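Local coordinates for Lin2960 protein (Listeria innocua, PDB 3OOP) that is of unknown function but, as a member of the MarR family of winged-helix regulators, probably binds DNA and controls transcription, at residues F25-I30 with E38-L43; Y33-E38 with R102-E107; I46-P51 with A58-K63. All blocks are in the same frame, centred on the assembly; numbering follows the deposited sequence. Where two conformers were deposited one is given.

Interaction 1. Residues F25-I30 with E38-L43; sequences FLMRSI and EQWSVL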
loop_
_atom_site.group_PDB
_atom_site.type_symbol
_atom_site.label_atom_id
_atom_site.label_comp_id
_atom_site.label_asym_id
_atom_site.label_seq_id
_atom_site.Cartn_x
_atom_site.Cartn_y
_atom_site.Cartn_z
ATOM N N PHE A 25 13.575 -10.483 -2.483
ATOM C CA PHE A 25 13.972 -11.631 -3.302
ATOM C C PHE A 25 14.965 -11.237 -4.391
ATOM O O PHE A 25 16.005 -11.886 -4.575
ATOM C CB PHE A 25 12.732 -12.264 -3.942
ATOM C CG PHE A 25 13.024 -13.487 -4.757
ATOM C CD1 PHE A 25 13.342 -14.687 -4.140
ATOM C CD2 PHE A 25 12.963 -13.444 -6.152
ATOM C CE1 PHE A 25 13.590 -15.837 -4.894
ATOM C CE2 PHE A 25 13.207 -14.582 -6.913
ATOM C CZ PHE A 25 13.525 -15.786 -6.281
ATOM N N LEU A 26 14.649 -10.165 -5.107
ATOM C CA LEU A 26 15.552 -9.650 -6.135
ATOM C C LEU A 26 16.872 -9.185 -5.553
ATOM O O LEU A 26 17.920 -9.387 -6.166
ATOM C CB LEU A 26 14.891 -8.530 -6.923
ATOM C CG LEU A 26 13.659 -8.963 -7.724
ATOM C CD1 LEU A 26 13.136 -7.771 -8.509
ATOM C CD2 LEU A 26 13.968 -10.145 -8.678
HETATM N N MSE A 27 16.834 -8.581 -4.374
HETATM C CA MSE A 27 18.082 -8.141 -3.739
HETATM C C MSE A 27 18.915 -9.324 -3.258
HETATM O O MSE A 27 20.141 -9.286 -3.360
HETATM C CB MSE A 27 17.830 -7.099 -2.644
HETATM C CG MSE A 27 17.446 -5.705 -3.210
HETATM SE SE MSE A 27 18.564 -5.045 -4.716
HETATM C CE MSE A 27 17.620 -5.769 -6.284
ATOM N N ARG A 28 18.261 -10.394 -2.804
ATOM C CA ARG A 28 18.978 -11.630 -2.414
ATOM C C ARG A 28 19.727 -12.271 -3.575
ATOM O O ARG A 28 20.773 -12.905 -3.380
ATOM C CB ARG A 28 18.033 -12.668 -1.795
ATOM C CG ARG A 28 17.615 -12.337 -0.397
ATOM C CD ARG A 28 17.186 -13.568 0.393
ATOM N NE ARG A 28 15.985 -14.213 -0.139
ATOM C CZ ARG A 28 14.743 -13.757 0.019
ATOM N NH1 ARG A 28 14.516 -12.623 0.669
ATOM N NH2 ARG A 28 13.728 -14.434 -0.498
ATOM N N SER A 29 19.198 -12.095 -4.782
ATOM C CA SER A 29 19.783 -12.720 -5.967
ATOM C C SER A 29 21.173 -12.188 -6.259
ATOM O O SER A 29 21.981 -12.891 -6.850
ATOM C CB SER A 29 18.872 -12.547 -7.193
ATOM O OG SER A 29 18.958 -11.254 -7.754
ATOM N N ILE A 30 21.460 -10.959 -5.829
ATOM C CA ILE A 30 22.785 -10.370 -6.069
ATOM C C ILE A 30 23.583 -10.149 -4.772
ATOM O O ILE A 30 24.599 -9.445 -4.754
ATOM C CB ILE A 30 22.687 -9.091 -6.936
ATOM C CG1 ILE A 30 21.791 -8.036 -6.278
ATOM C CG2 ILE A 30 22.156 -9.450 -8.364
ATOM C CD1 ILE A 30 21.870 -6.659 -6.959
ATOM N N GLU A 38 22.258 -0.594 -2.400
ATOM C CA GLU A 38 22.173 0.857 -2.605
ATOM C C GLU A 38 23.093 1.326 -3.741
ATOM O O GLU A 38 22.763 2.253 -4.483
ATOM C CB GLU A 38 22.435 1.632 -1.299
ATOM C CG GLU A 38 23.881 1.591 -0.802
ATOM C CD GLU A 38 24.151 2.510 0.389
ATOM O OE1 GLU A 38 25.274 2.432 0.931
ATOM O OE2 GLU A 38 23.259 3.294 0.787
ATOM N N GLN A 39 24.246 0.666 -3.875
ATOM C CA GLN A 39 25.167 0.940 -4.974
ATOM C C GLN A 39 24.528 0.505 -6.283
ATOM O O GLN A 39 24.701 1.159 -7.310
ATOM C CB GLN A 39 26.502 0.223 -4.751
ATOM C CG GLN A 39 27.352 0.852 -3.657
ATOM C CD GLN A 39 28.442 -0.077 -3.154
ATOM O OE1 GLN A 39 28.720 -1.120 -3.755
ATOM N NE2 GLN A 39 29.063 0.293 -2.043
ATOM N N TRP A 40 23.796 -0.600 -6.243
ATOM C CA TRP A 40 23.109 -1.101 -7.427
ATOM C C TRP A 40 22.030 -0.130 -7.881
ATOM O O TRP A 40 21.915 0.148 -9.071
ATOM C CB TRP A 40 22.527 -2.482 -7.164
ATOM C CG TRP A 40 21.583 -2.988 -8.222
ATOM C CD1 TRP A 40 20.284 -3.346 -8.039
ATOM C CD2 TRP A 40 21.867 -3.205 -9.612
ATOM N NE1 TRP A 40 19.736 -3.784 -9.219
ATOM C CE2 TRP A 40 20.680 -3.696 -10.207
ATOM C CE3 TRP A 40 23.000 -3.019 -10.414
ATOM C CZ2 TRP A 40 20.595 -4.019 -11.569
ATOM C CZ3 TRP A 40 22.912 -3.336 -11.777
ATOM C CH2 TRP A 40 21.714 -3.830 -12.335
ATOM N N SER A 41 21.263 0.408 -6.937
ATOM C CA SER A 41 20.224 1.384 -7.278
ATOM C C SER A 41 20.804 2.530 -8.091
ATOM O O SER A 41 20.241 2.923 -9.121
ATOM C CB SER A 41 19.549 1.940 -6.025
ATOM O OG SER A 41 18.876 0.899 -5.342
ATOM N N VAL A 42 21.932 3.057 -7.629
ATOM C CA VAL A 42 22.570 4.182 -8.298
ATOM C C VAL A 42 23.166 3.752 -9.645
ATOM O O VAL A 42 22.942 4.415 -10.655
ATOM C CB VAL A 42 23.596 4.895 -7.387
ATOM C CG1 VAL A 42 24.362 5.940 -8.167
ATOM C CG2 VAL A 42 22.873 5.559 -6.212
ATOM N N LEU A 43 23.895 2.636 -9.658
ATOM C CA LEU A 43 24.478 2.097 -10.897
ATOM C C LEU A 43 23.442 1.857 -11.987
ATOM O O LEU A 43 23.649 2.264 -13.137
ATOM C CB LEU A 43 25.198 0.776 -10.627
ATOM C CG LEU A 43 26.700 0.689 -10.456
ATOM C CD1 LEU A 43 27.076 -0.789 -10.342
ATOM C CD2 LEU A 43 27.472 1.356 -11.611
#
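I30 and W40 mark the nearest backbone approach between 25-30 and 38-43, with 9.4 Å between their CA atoms; I30, just past the end of helix 2-29, and M27, within it, reach helix 37-49 through their side chains. W40 swings its indole away from its own backbone N (chi1 169°), which presents the pyrrole part to the other segment. I30 places its terminal methyl over one face of that ring: CD1 lies 4.0 Å from the centroid of the five-membered ring and 20° off the ring normal, a CH-pi contact. The nearest ring atom to I30 CD1 is W40 CD1, at 3.8 Å. M27, built as selenomethionine, arrives by a different route. Two kinks in its chain, at chi2 and chi3, bring CE to 4.0 Å from W40 CD1, while SE stands 5.2 Å from the five-membered-ring centroid, a Met-aromatic contact at an oblique angle. L108 and R109 of helix 99-119 also touch W40, and I111 of that helix touches I30. With no hydrogen bond between the segments, cohesion here rests on dispersion and methyl-to-indole contacts in the buried junction between the long N-terminal helix and the winged-helix domain.

Interaction 2. Residues Y33-E38 with R102-E107; sequences YDVTPE and RKETTE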
loop_
_atom_site.group_PDB
_atom_site.type_symbol
_atom_site.label_atom_id
_atom_site.label_comp_id
_atom_site.label_asym_id
_atom_site.label_seq_id
_atom_site.Cartn_x
_atom_site.Cartn_y
_atom_site.Cartn_z
ATOM N N TYR A 33 27.476 -10.550 -4.695
ATOM C CA TYR A 33 28.288 -9.710 -5.573
ATOM C C TYR A 33 28.915 -8.530 -4.830
ATOM O O TYR A 33 28.436 -8.136 -3.764
ATOM C CB TYR A 33 27.456 -9.255 -6.774
ATOM C CG TYR A 33 27.170 -10.410 -7.702
ATOM C CD1 TYR A 33 27.976 -10.640 -8.818
ATOM C CD2 TYR A 33 26.122 -11.300 -7.444
ATOM C CE1 TYR A 33 27.730 -11.707 -9.671
ATOM C CE2 TYR A 33 25.870 -12.379 -8.289
ATOM C CZ TYR A 33 26.679 -12.569 -9.400
ATOM O OH TYR A 33 26.444 -13.632 -10.243
ATOM N N ASP A 34 29.986 -7.975 -5.392
ATOM C CA ASP A 34 30.747 -6.915 -4.723
ATOM C C ASP A 34 29.922 -5.631 -4.589
ATOM O O ASP A 34 30.004 -4.928 -3.588
ATOM C CB ASP A 34 32.069 -6.651 -5.454
ATOM C CG ASP A 34 32.829 -5.462 -4.881
ATOM O OD1 ASP A 34 33.428 -5.609 -3.797
ATOM O OD2 ASP A 34 32.828 -4.381 -5.517
ATOM N N VAL A 35 29.103 -5.350 -5.589
ATOM C CA VAL A 35 28.179 -4.210 -5.560
ATOM C C VAL A 35 27.015 -4.445 -4.579
ATOM O O VAL A 35 26.295 -5.437 -4.711
ATOM C CB VAL A 35 27.661 -3.929 -7.002
ATOM C CG1 VAL A 35 26.571 -2.884 -7.014
ATOM C CG2 VAL A 35 28.823 -3.498 -7.907
ATOM N N THR A 36 26.838 -3.534 -3.607
ATOM C CA THR A 36 25.727 -3.572 -2.619
ATOM C C THR A 36 24.374 -3.071 -3.187
ATOM O O THR A 36 24.360 -2.389 -4.208
ATOM C CB THR A 36 26.063 -2.733 -1.368
ATOM O OG1 THR A 36 25.998 -1.335 -1.684
ATOM C CG2 THR A 36 27.448 -3.085 -0.813
ATOM N N PRO A 37 23.236 -3.396 -2.519
ATOM C CA PRO A 37 21.908 -2.954 -2.998
ATOM C C PRO A 37 21.778 -1.452 -3.302
ATOM O O PRO A 37 21.240 -1.091 -4.351
ATOM C CB PRO A 37 20.969 -3.324 -1.842
ATOM C CG PRO A 37 21.624 -4.432 -1.166
ATOM C CD PRO A 37 23.113 -4.340 -1.391
ATOM N N GLU A 38 22.258 -0.594 -2.400
ATOM C CA GLU A 38 22.173 0.857 -2.605
ATOM C C GLU A 38 23.093 1.326 -3.741
ATOM O O GLU A 38 22.763 2.253 -4.483
ATOM C CB GLU A 38 22.435 1.632 -1.299
ATOM C CG GLU A 38 23.881 1.591 -0.802
ATOM C CD GLU A 38 24.151 2.510 0.389
ATOM O OE1 GLU A 38 25.274 2.432 0.931
ATOM O OE2 GLU A 38 23.259 3.294 0.787
ATOM N N ARG A 102 30.004 -1.094 -17.112
ATOM C CA ARG A 102 29.096 -1.686 -18.091
ATOM C C ARG A 102 29.087 -3.212 -17.948
ATOM O O ARG A 102 28.024 -3.831 -17.968
ATOM C CB ARG A 102 29.482 -1.255 -19.511
ATOM C CG ARG A 102 28.387 -1.440 -20.543
ATOM C CD ARG A 102 28.745 -0.773 -21.876
ATOM N NE ARG A 102 29.243 0.593 -21.706
ATOM C CZ ARG A 102 28.480 1.654 -21.434
ATOM N NH1 ARG A 102 27.165 1.527 -21.299
ATOM N NH2 ARG A 102 29.036 2.852 -21.294
ATOM N N LYS A 103 30.272 -3.803 -17.782
ATOM C CA LYS A 103 30.414 -5.249 -17.590
ATOM C C LYS A 103 29.648 -5.707 -16.339
ATOM O O LYS A 103 28.844 -6.641 -16.393
ATOM C CB LYS A 103 31.900 -5.627 -17.487
ATOM C CG LYS A 103 32.172 -7.107 -17.191
ATOM C CD LYS A 103 33.667 -7.421 -17.042
ATOM C CE LYS A 103 34.172 -7.061 -15.654
ATOM N NZ LYS A 103 35.362 -7.874 -15.267
ATOM N N GLU A 104 29.903 -5.047 -15.216
ATOM C CA GLU A 104 29.282 -5.451 -13.961
ATOM C C GLU A 104 27.771 -5.220 -13.949
ATOM O O GLU A 104 27.022 -6.073 -13.461
ATOM C CB GLU A 104 29.994 -4.799 -12.758
ATOM C CG GLU A 104 31.416 -5.361 -12.589
ATOM C CD GLU A 104 31.964 -5.305 -11.160
ATOM O OE1 GLU A 104 31.240 -4.890 -10.228
ATOM O OE2 GLU A 104 33.140 -5.704 -10.971
ATOM N N THR A 105 27.313 -4.107 -14.518
ATOM C CA THR A 105 25.879 -3.821 -14.570
ATOM C C THR A 105 25.157 -4.851 -15.446
ATOM O O THR A 105 24.064 -5.294 -15.112
ATOM C CB THR A 105 25.610 -2.374 -15.031
ATOM O OG1 THR A 105 26.326 -1.470 -14.179
ATOM C CG2 THR A 105 24.121 -2.037 -14.977
ATOM N N THR A 106 25.785 -5.235 -16.561
ATOM C CA THR A 106 25.208 -6.261 -17.442
ATOM C C THR A 106 25.058 -7.589 -16.685
ATOM O O THR A 106 24.000 -8.220 -16.719
ATOM C CB THR A 106 26.032 -6.426 -18.740
ATOM O OG1 THR A 106 25.890 -5.237 -19.520
ATOM C CG2 THR A 106 25.559 -7.625 -19.568
ATOM N N GLU A 107 26.110 -7.981 -15.973
ATOM C CA GLU A 107 26.111 -9.211 -15.189
ATOM C C GLU A 107 25.002 -9.181 -14.126
ATOM O O GLU A 107 24.222 -10.135 -14.016
ATOM C CB GLU A 107 27.499 -9.412 -14.559
ATOM C CG GLU A 107 27.742 -10.771 -13.888
ATOM C CD GLU A 107 29.155 -10.919 -13.323
ATOM O OE1 GLU A 107 29.420 -11.950 -12.663
ATOM O OE2 GLU A 107 30.001 -10.014 -13.533
HETATM O O HOH W 1 32.825 -3.832 -8.108
HETATM O O HOH W 2 29.885 -6.604 -8.645
#
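The approach to helix 37-49, the first helix of the MarR winged-helix domain, is made by a loop whose residues Y33 and V35 face E107 and E104 on helix 99-119. The backbones come closest at V35 and E104, where the CA atoms are 8.6 Å apart, and no direct hydrogen bond joins the two segments. V35 turns its CG2 methyl to the carboxylate of E104, with V35 CG2 at 3.6 Å from E104 OE1. That oxygen is also gripped by two waters. One donates to E104 OE1 at 2.9 Å. The same water donates to D34 OD2 at 2.6 Å and so links two acidic groups. Their nearest oxygens, D34 OD2 and E104 OE1, are 5.0 Å apart. Such a bridge probably eases their mutual repulsion, and D34 has a second partner of opposite charge in K78. The other water donates to E104 OE1 at 2.7 Å and accepts a weak bond from the backbone N-H of V35. In the fold, this loop follows helix 2-29 and ends at T36, the N-cap residue of helix 37-49, so the contact sets the entry to the DNA-binding domain against the long helix that follows the wing. One helical turn beyond E104, the extended chain of E107 brings OE1 to the edge of the Y33 ring, at 3.4 Å from Y33 CE1. Because it approaches near the ring plane, the oxygen meets the electropositive hydrogen rim. Ring and carboxylate planes stand 89° apart. The Y33 ring points away from its own carbonyl carbon (chi1 -70°), and L108 and I111 of helix 99-119 also pack against it, while V35 reaches L108, L43 and L80.

Interaction 3. Residues I46-P51 with A58-K63; sequences IEANEP and ALWTKK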
loop_
_atom_site.group_PDB
_atom_site.type_symbol
_atom_site.label_atom_id
_atom_site.label_comp_id
_atom_site.label_asym_id
_atom_site.label_seq_id
_atom_site.Cartn_x
_atom_site.Cartn_y
_atom_site.Cartn_z
ATOM N N ILE A 46 22.225 5.098 -13.359
ATOM C CA ILE A 46 23.227 5.637 -14.278
ATOM C C ILE A 46 23.191 4.908 -15.625
ATOM O O ILE A 46 23.130 5.549 -16.675
ATOM C CB ILE A 46 24.650 5.656 -13.654
ATOM C CG1 ILE A 46 24.673 6.569 -12.420
ATOM C CG2 ILE A 46 25.676 6.148 -14.679
ATOM C CD1 ILE A 46 25.972 6.520 -11.588
ATOM N N GLU A 47 23.192 3.575 -15.597
ATOM C CA GLU A 47 23.115 2.796 -16.843
ATOM C C GLU A 47 21.890 3.200 -17.652
ATOM O O GLU A 47 21.986 3.360 -18.854
ATOM C CB GLU A 47 23.102 1.282 -16.568
ATOM C CG GLU A 47 23.294 0.393 -17.831
ATOM C CD GLU A 47 22.064 0.312 -18.732
ATOM O OE1 GLU A 47 20.919 0.370 -18.218
ATOM O OE2 GLU A 47 22.250 0.183 -19.972
ATOM N N ALA A 48 20.749 3.381 -16.990
ATOM C CA ALA A 48 19.492 3.653 -17.699
ATOM C C ALA A 48 19.425 5.058 -18.304
ATOM O O ALA A 48 18.618 5.307 -19.214
ATOM C CB ALA A 48 18.299 3.406 -16.772
ATOM N N ASN A 49 20.276 5.960 -17.813
ATOM C CA ASN A 49 20.207 7.387 -18.150
ATOM C C ASN A 49 21.489 8.076 -18.627
ATOM O O ASN A 49 21.458 9.271 -18.931
ATOM C CB ASN A 49 19.710 8.165 -16.934
ATOM C CG ASN A 49 18.288 7.847 -16.575
ATOM O OD1 ASN A 49 17.353 8.417 -17.140
ATOM N ND2 ASN A 49 18.111 6.947 -15.615
ATOM N N GLU A 50 22.606 7.350 -18.683
ATOM C CA GLU A 50 23.920 7.977 -18.912
ATOM C C GLU A 50 24.043 8.735 -20.247
ATOM O O GLU A 50 23.480 8.298 -21.260
ATOM C CB GLU A 50 25.053 6.942 -18.804
ATOM C CG GLU A 50 24.858 5.723 -19.716
ATOM C CD GLU A 50 26.123 4.879 -19.890
ATOM O OE1 GLU A 50 26.041 3.818 -20.546
ATOM O OE2 GLU A 50 27.200 5.268 -19.389
ATOM N N PRO A 51 24.762 9.879 -20.252
ATOM C CA PRO A 51 25.301 10.571 -19.071
ATOM C C PRO A 51 24.191 11.272 -18.308
ATOM O O PRO A 51 23.277 11.831 -18.924
ATOM C CB PRO A 51 26.264 11.614 -19.671
ATOM C CG PRO A 51 26.502 11.179 -21.077
ATOM C CD PRO A 51 25.234 10.501 -21.503
ATOM N N ALA A 58 19.510 11.401 -7.924
ATOM C CA ALA A 58 18.772 11.542 -6.673
ATOM C C ALA A 58 17.273 11.385 -6.912
ATOM O O ALA A 58 16.612 10.594 -6.243
ATOM C CB ALA A 58 19.079 12.891 -6.034
ATOM N N LEU A 59 16.748 12.120 -7.893
ATOM C CA LEU A 59 15.332 12.034 -8.264
ATOM C C LEU A 59 14.946 10.630 -8.740
ATOM O O LEU A 59 13.925 10.076 -8.315
ATOM C CB LEU A 59 15.003 13.076 -9.337
ATOM C CG LEU A 59 14.503 14.467 -8.922
ATOM C CD1 LEU A 59 15.477 15.221 -8.009
ATOM C CD2 LEU A 59 14.192 15.293 -10.168
ATOM N N TRP A 60 15.776 10.052 -9.606
ATOM C CA TRP A 60 15.547 8.710 -10.130
ATOM C C TRP A 60 15.487 7.656 -9.027
ATOM O O TRP A 60 14.614 6.795 -9.039
ATOM C CB TRP A 60 16.638 8.343 -11.149
ATOM C CG TRP A 60 16.436 7.017 -11.812
ATOM C CD1 TRP A 60 16.845 5.799 -11.353
ATOM C CD2 TRP A 60 15.782 6.776 -13.061
ATOM N NE1 TRP A 60 16.482 4.810 -12.238
ATOM C CE2 TRP A 60 15.825 5.383 -13.294
ATOM C CE3 TRP A 60 15.148 7.602 -13.998
ATOM C CZ2 TRP A 60 15.275 4.791 -14.442
ATOM C CZ3 TRP A 60 14.589 7.014 -15.140
ATOM C CH2 TRP A 60 14.663 5.623 -15.348
ATOM N N THR A 61 16.420 7.718 -8.079
ATOM C CA THR A 61 16.514 6.688 -7.057
ATOM C C THR A 61 15.712 7.055 -5.813
ATOM O O THR A 61 15.468 6.201 -4.956
ATOM C CB THR A 61 17.975 6.444 -6.624
ATOM O OG1 THR A 61 18.516 7.654 -6.086
ATOM C CG2 THR A 61 18.828 6.002 -7.802
ATOM N N LYS A 62 15.307 8.325 -5.727
ATOM C CA LYS A 62 14.636 8.868 -4.534
ATOM C C LYS A 62 15.526 8.784 -3.290
ATOM O O LYS A 62 15.088 8.363 -2.215
ATOM C CB LYS A 62 13.273 8.200 -4.320
ATOM C CG LYS A 62 12.221 8.687 -5.297
ATOM C CD LYS A 62 11.004 7.781 -5.339
ATOM C CE LYS A 62 11.091 6.795 -6.495
ATOM N NZ LYS A 62 9.800 6.068 -6.694
ATOM N N LYS A 63 16.782 9.187 -3.458
ATOM C CA LYS A 63 17.725 9.317 -2.353
ATOM C C LYS A 63 18.108 10.786 -2.249
ATOM O O LYS A 63 17.987 11.525 -3.225
ATOM C CB LYS A 63 18.966 8.449 -2.602
ATOM C CG LYS A 63 18.667 6.956 -2.756
ATOM C CD LYS A 63 19.938 6.152 -3.031
ATOM C CE LYS A 63 19.620 4.698 -3.387
ATOM N NZ LYS A 63 19.106 3.890 -2.242
#
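N49 of segment 46-51 meets the indole of W60, on helix 54-61, with its amide group. Its CB leaves the backbone toward W60, and a chi1 of -67°, which turns CG away from the carbonyl carbon, carries the amide out to the ring. CG itself stays farther off, 4.1 Å from W60 CZ3. Both terminal atoms of the amide come down on the same face of the indole. ND2 sits over the centre, 3.3 Å above the plane, and its closest ring atom is W60 CE3 at 3.4 Å. OD1 descends toward the rim of the six-membered ring, 3.7 Å from W60 CZ3. Amide and ring planes stand 76° apart, so the two groups do not stack flat; the amide lowers its N-O edge onto the pi surface. The same ND2 is hydrogen-bonded to the backbone O of G45, one turn earlier in helix 37-49, and this bond helps fix the rotation of the amide. W60 comes from the opposite direction, and A48 CB adds an apolar touch 4.1 Å from W60 CZ2. Past W60 the helix closes in a pattern consistent with a Schellman motif: K62 has positive phi, and K63 N bonds to A58 O at 3.1 Å. The contact thus lies at the surface, between helix 37-49, whose E44 also touches W60, and helix 54-61, the first helix of the helix-turn-helix; A58 and T61 lean on V68 of helix 65-77, while E50 and P51 border strand 94-97.

In the fold
Helix 37-49 is the element common to all three interactions: interaction 1 ties it to the C-terminal end of helix 2-29 and the residue after it, interaction 2 sets its preceding loop against helix 99-119, and interaction 3 joins its C-terminal part to helix 54-61. Chemistry follows depth. The buried interaction 1 is apolar, with no hydrogen bond between the segments; the partly buried interaction 2 sets a methyl and a ring edge against carboxylates, with two waters bridging; the surface interaction 3 lays an amide edge over an indole. Interactions 1 and 2 adjoin, W40 CZ3 lying 3.7 Å from T105 CG2. A salt bridge, R102 NH1 to E50 OE1 at 2.7 Å, connects interactions 2 and 3.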